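Local atomic coordinates of iron-regulated transcriptional activator AFT2 (Saccharomyces cerevisiae, PDB entry 4LMG), a protein that activates genes of the iron regulon when iron is scarce, recognising the iron-responsive element 5'-CACCC-3' in their promoters. Residues Phe75-Ala80 / Trp88-Met93. Numbering follows the deposited sequence.
With nucleotides of chain H.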
loop_
_atom_site.group_PDB
_atom_site.type_symbol
_atom_site.label_atom_id
_atom_site.label_comp_id
_atom_site.label_asym_id
_atom_site.label_seq_id
_atom_site.Cartn_x
_atom_site.Cartn_y
_atom_site.Cartn_z
ATOM N N PHE A 75 16.937 7.936 -9.414
ATOM C CA PHE A 75 17.786 7.345 -8.381
ATOM C C PHE A 75 17.142 6.105 -7.766
ATOM O O PHE A 75 15.965 6.122 -7.402
ATOM C CB PHE A 75 18.082 8.378 -7.292
ATOM C CG PHE A 75 18.972 7.869 -6.190
ATOM C CD1 PHE A 75 18.432 7.410 -5.000
ATOM C CD2 PHE A 75 20.351 7.867 -6.337
ATOM C CE1 PHE A 75 19.251 6.951 -3.978
ATOM C CE2 PHE A 75 21.172 7.410 -5.323
ATOM C CZ PHE A 75 20.622 6.951 -4.142
ATOM N N ARG A 76 17.918 5.030 -7.656
ATOM C CA ARG A 76 17.416 3.782 -7.090
ATOM C C ARG A 76 18.473 3.051 -6.272
ATOM O O ARG A 76 19.637 2.980 -6.661
ATOM C CB ARG A 76 16.901 2.852 -8.192
ATOM C CG ARG A 76 15.589 3.274 -8.828
ATOM C CD ARG A 76 14.484 3.396 -7.793
ATOM N NE ARG A 76 13.182 3.635 -8.409
ATOM C CZ ARG A 76 12.789 4.809 -8.897
ATOM N NH1 ARG A 76 13.601 5.858 -8.847
ATOM N NH2 ARG A 76 11.585 4.935 -9.437
ATOM N N ILE A 77 18.058 2.508 -5.135
ATOM C CA ILE A 77 18.912 1.618 -4.362
ATOM C C ILE A 77 18.235 0.258 -4.258
ATOM O O ILE A 77 17.052 0.166 -3.925
ATOM C CB ILE A 77 19.182 2.160 -2.953
ATOM C CG1 ILE A 77 19.846 3.537 -3.027
ATOM C CG2 ILE A 77 20.059 1.195 -2.172
ATOM C CD1 ILE A 77 20.211 4.103 -1.677
ATOM N N ARG A 78 18.981 -0.798 -4.555
ATOM C CA ARG A 78 18.426 -2.143 -4.515
ATOM C C ARG A 78 19.243 -3.050 -3.605
ATOM O O ARG A 78 20.424 -3.286 -3.846
ATOM C CB ARG A 78 18.346 -2.727 -5.926
ATOM C CG ARG A 78 17.597 -4.049 -6.021
ATOM C CD ARG A 78 17.198 -4.335 -7.459
ATOM N NE ARG A 78 16.569 -5.642 -7.611
ATOM C CZ ARG A 78 17.216 -6.742 -7.983
ATOM N NH1 ARG A 78 18.516 -6.691 -8.243
ATOM N NH2 ARG A 78 16.565 -7.892 -8.096
ATOM N N ALA A 79 18.612 -3.533 -2.542
ATOM C CA ALA A 79 19.240 -4.499 -1.656
ATOM C C ALA A 79 18.638 -5.869 -1.925
ATOM O O ALA A 79 17.420 -6.036 -1.879
ATOM C CB ALA A 79 19.039 -4.102 -0.206
ATOM N N ALA A 80 19.492 -6.844 -2.211
ATOM C CA ALA A 80 19.030 -8.183 -2.561
ATOM C C ALA A 80 19.752 -9.264 -1.762
ATOM O O ALA A 80 20.968 -9.221 -1.596
ATOM C CB ALA A 80 19.198 -8.424 -4.056
ATOM N N TRP A 88 23.334 -10.084 2.165
ATOM C CA TRP A 88 22.671 -9.042 1.392
ATOM C C TRP A 88 23.693 -8.245 0.601
ATOM O O TRP A 88 24.739 -7.872 1.130
ATOM C CB TRP A 88 21.906 -8.091 2.315
ATOM C CG TRP A 88 20.688 -8.689 2.948
ATOM C CD1 TRP A 88 20.637 -9.427 4.095
ATOM C CD2 TRP A 88 19.339 -8.582 2.480
ATOM N NE1 TRP A 88 19.339 -9.793 4.365
ATOM C CE2 TRP A 88 18.523 -9.287 3.388
ATOM C CE3 TRP A 88 18.741 -7.963 1.377
ATOM C CZ2 TRP A 88 17.141 -9.390 3.228
ATOM C CZ3 TRP A 88 17.367 -8.066 1.218
ATOM C CH2 TRP A 88 16.583 -8.773 2.140
ATOM N N ASN A 89 23.399 -7.984 -0.667
ATOM C CA ASN A 89 24.204 -7.036 -1.423
ATOM C C ASN A 89 23.409 -5.771 -1.748
ATOM O O ASN A 89 22.208 -5.828 -2.029
ATOM C CB ASN A 89 24.819 -7.673 -2.676
ATOM C CG ASN A 89 23.780 -8.188 -3.647
ATOM O OD1 ASN A 89 23.425 -7.510 -4.612
ATOM N ND2 ASN A 89 23.296 -9.401 -3.409
ATOM N N VAL A 90 24.077 -4.626 -1.681
ATOM C CA VAL A 90 23.410 -3.356 -1.903
ATOM C C VAL A 90 24.035 -2.620 -3.078
ATOM O O VAL A 90 25.247 -2.400 -3.114
ATOM C CB VAL A 90 23.460 -2.467 -0.650
ATOM C CG1 VAL A 90 22.668 -1.189 -0.874
ATOM C CG2 VAL A 90 22.927 -3.225 0.556
ATOM N N VAL A 91 23.201 -2.247 -4.042
ATOM C CA VAL A 91 23.679 -1.560 -5.231
ATOM C C VAL A 91 22.930 -0.253 -5.458
ATOM O O VAL A 91 21.710 -0.187 -5.293
ATOM C CB VAL A 91 23.531 -2.442 -6.483
ATOM C CG1 VAL A 91 24.150 -1.756 -7.690
ATOM C CG2 VAL A 91 24.174 -3.803 -6.252
ATOM N N VAL A 92 23.670 0.784 -5.833
ATOM C CA VAL A 92 23.076 2.061 -6.197
ATOM C C VAL A 92 22.981 2.169 -7.716
ATOM O O VAL A 92 23.953 1.911 -8.427
ATOM C CB VAL A 92 23.904 3.245 -5.665
ATOM C CG1 VAL A 92 23.325 4.557 -6.160
ATOM C CG2 VAL A 92 23.963 3.217 -4.145
ATOM N N MET A 93 21.806 2.550 -8.205
ATOM C CA MET A 93 21.568 2.692 -9.636
ATOM C C MET A 93 21.183 4.131 -9.967
ATOM O O MET A 93 20.726 4.872 -9.097
ATOM C CB MET A 93 20.453 1.745 -10.076
ATOM C CG MET A 93 20.622 0.319 -9.578
ATOM S SD MET A 93 19.175 -0.709 -9.886
ATOM C CE MET A 93 19.725 -2.271 -9.203
ATOM O "O5'" DA H 1 16.265 -3.562 -10.673
ATOM C "C5'" DA H 1 15.898 -2.187 -10.608
ATOM C "C4'" DA H 1 14.647 -1.994 -9.768
ATOM O "O4'" DA H 1 14.388 -0.578 -9.604
ATOM C "C3'" DA H 1 13.364 -2.542 -10.372
ATOM O "O3'" DA H 1 12.401 -2.768 -9.348
ATOM C "C2'" DA H 1 12.938 -1.403 -11.292
ATOM C "C1'" DA H 1 13.388 -0.167 -10.516
ATOM N N9 DA H 1 13.955 0.877 -11.365
ATOM C C8 DA H 1 15.231 0.939 -11.855
ATOM N N7 DA H 1 15.465 1.998 -12.593
ATOM C C5 DA H 1 14.259 2.679 -12.585
ATOM C C6 DA H 1 13.848 3.886 -13.185
ATOM N N6 DA H 1 14.652 4.645 -13.940
ATOM N N1 DA H 1 12.575 4.284 -12.979
ATOM C C2 DA H 1 11.775 3.521 -12.223
ATOM N N3 DA H 1 12.045 2.372 -11.608
ATOM C C4 DA H 1 13.316 2.002 -11.832
#
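Ile77 and Val90 meet at the apolar centre, where the methyl CG2 of Ile77 lies 3.8 Å from CG1 of Val90. The isoleucine turns CG2 anti to its own N, and its other branch, CG1, makes a looser contact with CG2 of Val92, at 4.3 Å. Ala79 extends this surface past Val90 to the six-membered part of the Trp88 indole, whose edge is turned to the carbonyl of Ala79. At the other end the Phe75 ring brings CE2 to within 3.7 Å of Val92 CG1; the same ring stacks on His97, a zinc ligand. Helix 21-29 packs over Ile77, Ala79 and Trp88.

Ile77, Ala79, Val90 and Val92 line one face of an antiparallel beta hairpin, strands 76-82 and 87-93, in the sheet of the WRKY-GCM1 fold, with the Phe75 and Trp88 rings at its two ends. Successive residues of a strand point to its two faces in turn, which lets one hairpin serve a protein core and DNA at once. Three hydrogen-bonded pairs, Arg76-Met93, Arg78-Val91 and Ala80-Asn89, zip it together through six backbone bonds. The two of the first pair differ: Met93 N reaches Arg76 O at 2.7 Å in a nearly straight bond. Arg76 N approaches Met93 O from above the carbonyl plane, at 3.2 Å.

The reverse face, carrying Arg76, Arg78 and Met93, turns to DNA. Met93, although poorly ordered, lays CE across the Arg78 chain, 3.6 Å from CB, and its sulfur nears C5' of DA1 of chain H. Arg78, extended from CG to NE, passes O5' of that nucleotide. Arg76 bends at chi2 (-58°), which places its guanidinium with one face over adenine C2, while NH1 donates to Phe75 O at 2.8 Å and also to Cys73 O.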